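Local coordinates for protein dTDP-4-dehydrorhamnose reductase (Bacillus anthracis, PDB 3SC6) that catalyses the NADPH-dependent reduction of dTDP-4-dehydro-L-rhamnose to dTDP-L-rhamnose, the final step of dTDP-L-rhamnose biosynthesis, at residues Asp70-Glu75 / Ile127-Ala132; Tyr108-Asp113 / His122-Ile127. One frame throughout, in Å; residues are numbered along the deposited sequence. Where two conformers were deposited one is given.

Contact 1 (Asp70-Glu75 / Ile127-Ala132); sequences DQAEKE and INIYGA. With NAP (NADP nicotinamide-adenine-dinucleotide phosphate), chain G.
The Glu73 and Asn128 side chains cross at about a right angle, with the carboxylate and amide planes 62° apart. One carboxylate oxygen, Glu73 OE2, lies 3.3 Å from Asn128 CB; the other, Glu73 OE1, is 3.3 Å from Ile129 CG1. OE2 also accepts a weak but straight bond from the backbone, Ile129 N to Glu73 OE2 being 3.4 Å with 168° at the hydrogen. A bend at chi2 (-66°) turns the Glu73 chain back to this first turn of helix 129-144, where the helix dipole would probably favour a negative charge. Asn128 is the N-cap: its OD1 accepts from Gly131 N at 2.7 Å, while Ile129 N points to Glu73 instead. Beside the polar pair, Ala72 CB packs 4.2 Å from Ile129 CB and 4.4 Å from Tyr130 CB. The Tyr130 ring extends from the far side of this patch to NADP and meets the ribose hydroxyl O2D at its edge, near the ring plane; OH and O2D are hydrogen-bonded, though their modelled separation is doubtfully short. Tyr130 and Lys134, which also binds NADP, have the spacing of the Tyr-X-X-X-Lys motif of short-chain dehydrogenases/reductases. The contact thus joins the end of the short helix 69-72 and the turn after it, ahead of helix 76-97, to the start of helix 129-144 in the Rossmann fold, with Ile129 resting on Arg76 and Ala79, and Tyr130 on Asn83.

Contact 2 (Tyr108-Asp113 / His122-Ile127); sequences YVFQGD and HNPAPI
Gln111 bends at chi2 (-64°), folding its amide back over Ala125 and Ile127, while Ile127 holds CG1 opposite its own backbone N (chi1 -171°) and thereby presents CG1 to the glutamine and CG2 to Tyr108. The two segments are the irregular start and finish of the long loop that follows strand 100-106 of the Rossmann fold and leads into helix 129-144. The Gln111 amide packs by contact: OE1 lies 3.7 Å from Ile127 CG1, and NE2 sits equally far from Ala125 CB. NE2 also comes near Ala125 O, but the angle is too poor for a hydrogen bond. Further out, the Ile127 CD1 methyl reaches Gln111 O. CG2 of the same isoleucine meets Tyr108 at the ring edge, near the ring plane, 4.0 Å from CD1.

Phe110 lies with its CE1 edge toward the second segment, where His122 O is near the ring plane at 3.7 Å, with Pro124 CA approaching the ring obliquely. The phenyl group also stacks on Tyr118 from the intervening chain, and Arg152 of strand 148-157 touches it. Val109 packs its CB against Pro124 CB at 4.2 Å, and its carbonyl oxygen faces both Ala125 N, a weak, strongly bent hydrogen bond, and the ring nitrogen of Pro126, which has no hydrogen to give. Two prolines thus limit how many backbone donors the 122-127 segment can offer. The clearer link is at its end: Ile127 N donates to Tyr108 O at 3.2 Å, with 161° at the hydrogen, and that same oxygen receives a CA-H...O contact from Pro126 CA, 3.4 Å away.

Contacts 1 and 2 share Ile127, and their centres lie 13 Å apart. In sequence, both segments of contact 2 fall between residues 70-75 and the start of helix 129-144, so the loop gathered in contact 2 delivers the chain directly to the helix turn held in contact 1. The two also pack together: Pro126 CB lies 3.4 Å from Ala132 CA, Tyr108 CB 3.7 Å from Gly131 CA, and the two tyrosine rings touch, Tyr108 CD2 to Tyr130 CD2 being 3.6 Å. Tyr130 OH reaches the NADP ribose, and the Tyr108 side chain comes within about 5 Å of the cofactor, so contact 2 borders the nicotinamide end of the pocket through Tyr108.

Contact 1 (Asp70-Glu75 / Ile127-Ala132)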
# COMPACT_ATOMS: atom_id res chain seq x y z
N ASP A 70 5.22 11.12 8.58
CA ASP A 70 5.84 12.11 9.45
C ASP A 70 4.87 12.93 10.29
O ASP A 70 5.04 13.06 11.50
CB ASP A 70 6.71 13.07 8.64
CG ASP A 70 7.88 12.38 7.97
OD1 ASP A 70 8.52 13.00 7.10
OD2 ASP A 70 8.13 11.21 8.30
N GLN A 71 3.86 13.50 9.64
CA GLN A 71 2.88 14.32 10.34
C GLN A 71 2.01 13.48 11.28
O GLN A 71 1.36 14.02 12.19
CB GLN A 71 2.05 15.12 9.34
CG GLN A 71 1.06 16.10 9.96
CD GLN A 71 0.29 16.90 8.92
OE1 GLN A 71 -0.50 17.77 9.26
NE2 GLN A 71 0.55 16.61 7.65
N ALA A 72 2.00 12.17 11.07
CA ALA A 72 1.22 11.25 11.89
C ALA A 72 1.65 11.35 13.35
O ALA A 72 0.84 11.19 14.26
CB ALA A 72 1.38 9.82 11.40
N GLU A 73 2.94 11.62 13.57
CA GLU A 73 3.50 11.76 14.91
C GLU A 73 2.94 12.97 15.65
O GLU A 73 2.82 12.97 16.87
CB GLU A 73 5.03 11.89 14.82
CG GLU A 73 5.75 10.68 14.23
CD GLU A 73 5.65 9.44 15.10
OE1 GLU A 73 5.30 9.57 16.29
OE2 GLU A 73 5.96 8.34 14.60
N LYS A 74 2.58 14.00 14.89
CA LYS A 74 2.04 15.22 15.47
C LYS A 74 0.51 15.21 15.56
O LYS A 74 -0.07 15.93 16.38
CB LYS A 74 2.54 16.43 14.67
CG LYS A 74 4.06 16.54 14.69
CD LYS A 74 4.58 17.75 13.94
CE LYS A 74 6.10 17.83 14.02
NZ LYS A 74 6.66 19.02 13.32
N GLU A 75 -0.14 14.40 14.73
CA GLU A 75 -1.59 14.29 14.74
C GLU A 75 -1.97 12.83 14.91
O GLU A 75 -2.33 12.15 13.95
CB GLU A 75 -2.19 14.88 13.46
CG GLU A 75 -1.93 16.37 13.30
CD GLU A 75 -2.52 16.95 12.02
OE1 GLU A 75 -2.51 18.19 11.88
OE2 GLU A 75 -3.01 16.17 11.18
N ILE A 127 6.27 0.30 14.57
CA ILE A 127 7.44 1.14 14.82
C ILE A 127 7.12 2.65 14.96
O ILE A 127 7.89 3.39 15.57
CB ILE A 127 8.48 0.94 13.68
CG1 ILE A 127 9.80 1.63 14.01
CG2 ILE A 127 7.91 1.40 12.35
CD1 ILE A 127 10.87 1.42 12.96
N ASN A 128 5.99 3.09 14.40
CA ASN A 128 5.60 4.50 14.48
C ASN A 128 4.08 4.67 14.53
O ASN A 128 3.35 3.70 14.38
CB ASN A 128 6.20 5.27 13.29
CG ASN A 128 5.72 4.74 11.95
OD1 ASN A 128 4.71 4.04 11.86
ND2 ASN A 128 6.42 5.12 10.89
N ILE A 129 3.60 5.90 14.72
CA ILE A 129 2.15 6.15 14.80
C ILE A 129 1.39 5.62 13.59
O ILE A 129 0.33 5.02 13.74
CB ILE A 129 1.83 7.64 15.02
CG1 ILE A 129 2.36 8.08 16.39
CG2 ILE A 129 0.33 7.86 15.02
CD1 ILE A 129 1.74 7.33 17.55
N TYR A 130 1.91 5.85 12.39
CA TYR A 130 1.25 5.36 11.18
C TYR A 130 1.08 3.85 11.25
O TYR A 130 -0.02 3.33 11.04
CB TYR A 130 2.04 5.74 9.94
CG TYR A 130 1.56 5.10 8.65
CD1 TYR A 130 0.50 5.62 7.92
CD2 TYR A 130 2.23 3.99 8.13
CE1 TYR A 130 0.09 5.03 6.73
CE2 TYR A 130 1.83 3.41 6.96
CZ TYR A 130 0.77 3.92 6.26
OH TYR A 130 0.40 3.31 5.08
N GLY A 131 2.18 3.16 11.55
CA GLY A 131 2.16 1.70 11.65
C GLY A 131 1.20 1.20 12.70
O GLY A 131 0.49 0.21 12.48
N ALA A 132 1.16 1.88 13.85
CA ALA A 132 0.29 1.50 14.95
C ALA A 132 -1.17 1.76 14.63
O ALA A 132 -2.04 0.99 15.04
CB ALA A 132 0.67 2.26 16.21
PA NAP G . -2.83 7.92 -0.78
O1A NAP G . -2.66 8.89 0.36
O2A NAP G . -2.63 8.42 -2.20
O5B NAP G . -4.29 7.25 -0.70
C5B NAP G . -5.13 7.41 0.44
C4B NAP G . -6.41 8.12 -0.00
O4B NAP G . -7.38 8.08 1.06
C3B NAP G . -6.17 9.58 -0.36
O3B NAP G . -6.61 9.88 -1.68
C2B NAP G . -7.00 10.35 0.65
O2B NAP G . -7.57 11.53 0.08
C1B NAP G . -8.05 9.34 1.07
N9A NAP G . -8.71 9.70 2.35
C8A NAP G . -8.21 10.45 3.35
N7A NAP G . -9.15 10.56 4.32
C5A NAP G . -10.24 9.89 3.92
C6A NAP G . -11.57 9.63 4.50
N6A NAP G . -11.90 10.14 5.72
N1A NAP G . -12.45 8.88 3.80
C2A NAP G . -12.11 8.39 2.59
N3A NAP G . -10.90 8.61 2.04
C4A NAP G . -9.96 9.35 2.67
O3 NAP G . -1.86 6.65 -0.53
PN NAP G . -2.02 5.25 -1.32
O1N NAP G . -0.64 4.66 -1.48
O2N NAP G . -2.91 5.42 -2.52
O5D NAP G . -2.82 4.34 -0.27
C5D NAP G . -2.98 2.94 -0.49
C4D NAP G . -2.87 2.17 0.82
O4D NAP G . -1.58 1.54 0.91
C3D NAP G . -3.01 3.07 2.05
O3D NAP G . -4.04 2.56 2.91
C2D NAP G . -1.67 3.01 2.75
O2D NAP G . -1.84 2.99 4.17
C1D NAP G . -1.02 1.74 2.22
N1N NAP G . 0.45 1.81 2.14
C2N NAP G . 1.04 2.75 1.38
C3N NAP G . 2.43 2.82 1.30
C7N NAP G . 3.07 3.88 0.44
O7N NAP G . 2.35 4.71 -0.11
N7N NAP G . 4.39 3.92 0.29
C4N NAP G . 3.20 1.91 2.01
C5N NAP G . 2.57 0.95 2.78
C6N NAP G . 1.18 0.92 2.83
P2B NAP G . -6.98 12.99 0.45
O1X NAP G . -7.68 13.89 -0.54
O2X NAP G . -7.39 13.22 1.89
O3X NAP G . -5.49 12.86 0.25

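Contact 2 (Tyr108-Asp113 / His122-Ile127)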
# COMPACT_ATOMS: atom_id res chain seq x y z
N TYR A 108 5.07 -1.04 8.31
CA TYR A 108 5.41 -0.28 9.52
C TYR A 108 4.73 -0.86 10.76
O TYR A 108 4.78 -0.28 11.84
CB TYR A 108 5.08 1.22 9.38
CG TYR A 108 5.91 1.93 8.33
CD1 TYR A 108 7.28 2.08 8.49
CD2 TYR A 108 5.32 2.50 7.21
CE1 TYR A 108 8.04 2.74 7.55
CE2 TYR A 108 6.08 3.16 6.26
CZ TYR A 108 7.44 3.28 6.43
OH TYR A 108 8.20 3.94 5.50
N VAL A 109 4.09 -2.02 10.59
CA VAL A 109 3.43 -2.70 11.69
C VAL A 109 4.49 -3.52 12.44
O VAL A 109 4.24 -4.04 13.52
CB VAL A 109 2.27 -3.61 11.21
CG1 VAL A 109 1.19 -2.78 10.54
CG2 VAL A 109 2.79 -4.69 10.28
N PHE A 110 5.67 -3.65 11.83
CA PHE A 110 6.79 -4.38 12.42
C PHE A 110 7.92 -3.40 12.72
O PHE A 110 7.88 -2.25 12.29
CB PHE A 110 7.34 -5.45 11.47
CG PHE A 110 6.35 -6.50 11.08
CD1 PHE A 110 6.13 -7.59 11.91
CD2 PHE A 110 5.70 -6.45 9.87
CE1 PHE A 110 5.24 -8.58 11.55
CE2 PHE A 110 4.81 -7.44 9.51
CZ PHE A 110 4.58 -8.51 10.35
N GLN A 111 8.92 -3.87 13.47
CA GLN A 111 10.07 -3.04 13.83
C GLN A 111 11.01 -2.85 12.64
O GLN A 111 11.83 -1.93 12.62
CB GLN A 111 10.84 -3.65 15.01
CG GLN A 111 10.05 -3.69 16.31
CD GLN A 111 9.70 -2.30 16.84
OE1 GLN A 111 10.14 -1.29 16.30
NE2 GLN A 111 8.94 -2.26 17.93
N GLY A 112 10.89 -3.74 11.65
CA GLY A 112 11.72 -3.70 10.45
C GLY A 112 13.20 -3.66 10.75
O GLY A 112 13.94 -2.87 10.17
N ASP A 113 13.63 -4.53 11.66
CA ASP A 113 15.04 -4.61 12.04
C ASP A 113 15.70 -5.93 11.61
O ASP A 113 16.88 -6.14 11.87
CB ASP A 113 15.18 -4.35 13.55
CG ASP A 113 14.36 -5.30 14.39
OD1 ASP A 113 13.70 -6.20 13.82
OD2 ASP A 113 14.36 -5.15 15.63
N HIS A 122 4.16 -13.68 12.41
CA HIS A 122 4.84 -13.01 13.52
C HIS A 122 3.99 -11.89 14.09
O HIS A 122 3.33 -11.15 13.35
CB HIS A 122 6.23 -12.49 13.15
CG HIS A 122 7.23 -13.56 12.85
ND1 HIS A 122 7.94 -13.62 11.67
CD2 HIS A 122 7.64 -14.62 13.59
CE1 HIS A 122 8.74 -14.67 11.69
NE2 HIS A 122 8.58 -15.30 12.84
N ASN A 123 3.99 -11.78 15.42
CA ASN A 123 3.22 -10.75 16.12
C ASN A 123 3.78 -9.38 15.77
O ASN A 123 4.96 -9.13 15.97
CB ASN A 123 3.27 -10.95 17.63
CG ASN A 123 2.65 -12.26 18.08
OD1 ASN A 123 2.07 -12.99 17.27
ND2 ASN A 123 2.77 -12.56 19.37
N PRO A 124 2.93 -8.50 15.24
CA PRO A 124 3.41 -7.18 14.89
C PRO A 124 3.85 -6.34 16.09
O PRO A 124 3.45 -6.59 17.22
CB PRO A 124 2.19 -6.54 14.21
CG PRO A 124 1.44 -7.70 13.67
CD PRO A 124 1.56 -8.74 14.73
N ALA A 125 4.71 -5.36 15.80
CA ALA A 125 5.25 -4.44 16.79
C ALA A 125 5.45 -3.11 16.06
O ALA A 125 6.58 -2.77 15.69
CB ALA A 125 6.55 -4.96 17.35
N PRO A 126 4.35 -2.37 15.83
CA PRO A 126 4.37 -1.08 15.14
C PRO A 126 5.54 -0.21 15.56
O PRO A 126 5.76 -0.00 16.75
CB PRO A 126 3.05 -0.45 15.56
CG PRO A 126 2.15 -1.60 15.78
CD PRO A 126 3.01 -2.71 16.32
N ILE A 127 6.27 0.30 14.57
CA ILE A 127 7.44 1.14 14.82
C ILE A 127 7.12 2.65 14.96
O ILE A 127 7.89 3.39 15.57
CB ILE A 127 8.48 0.94 13.68
CG1 ILE A 127 9.80 1.63 14.01
CG2 ILE A 127 7.91 1.40 12.35
CD1 ILE A 127 10.87 1.42 12.96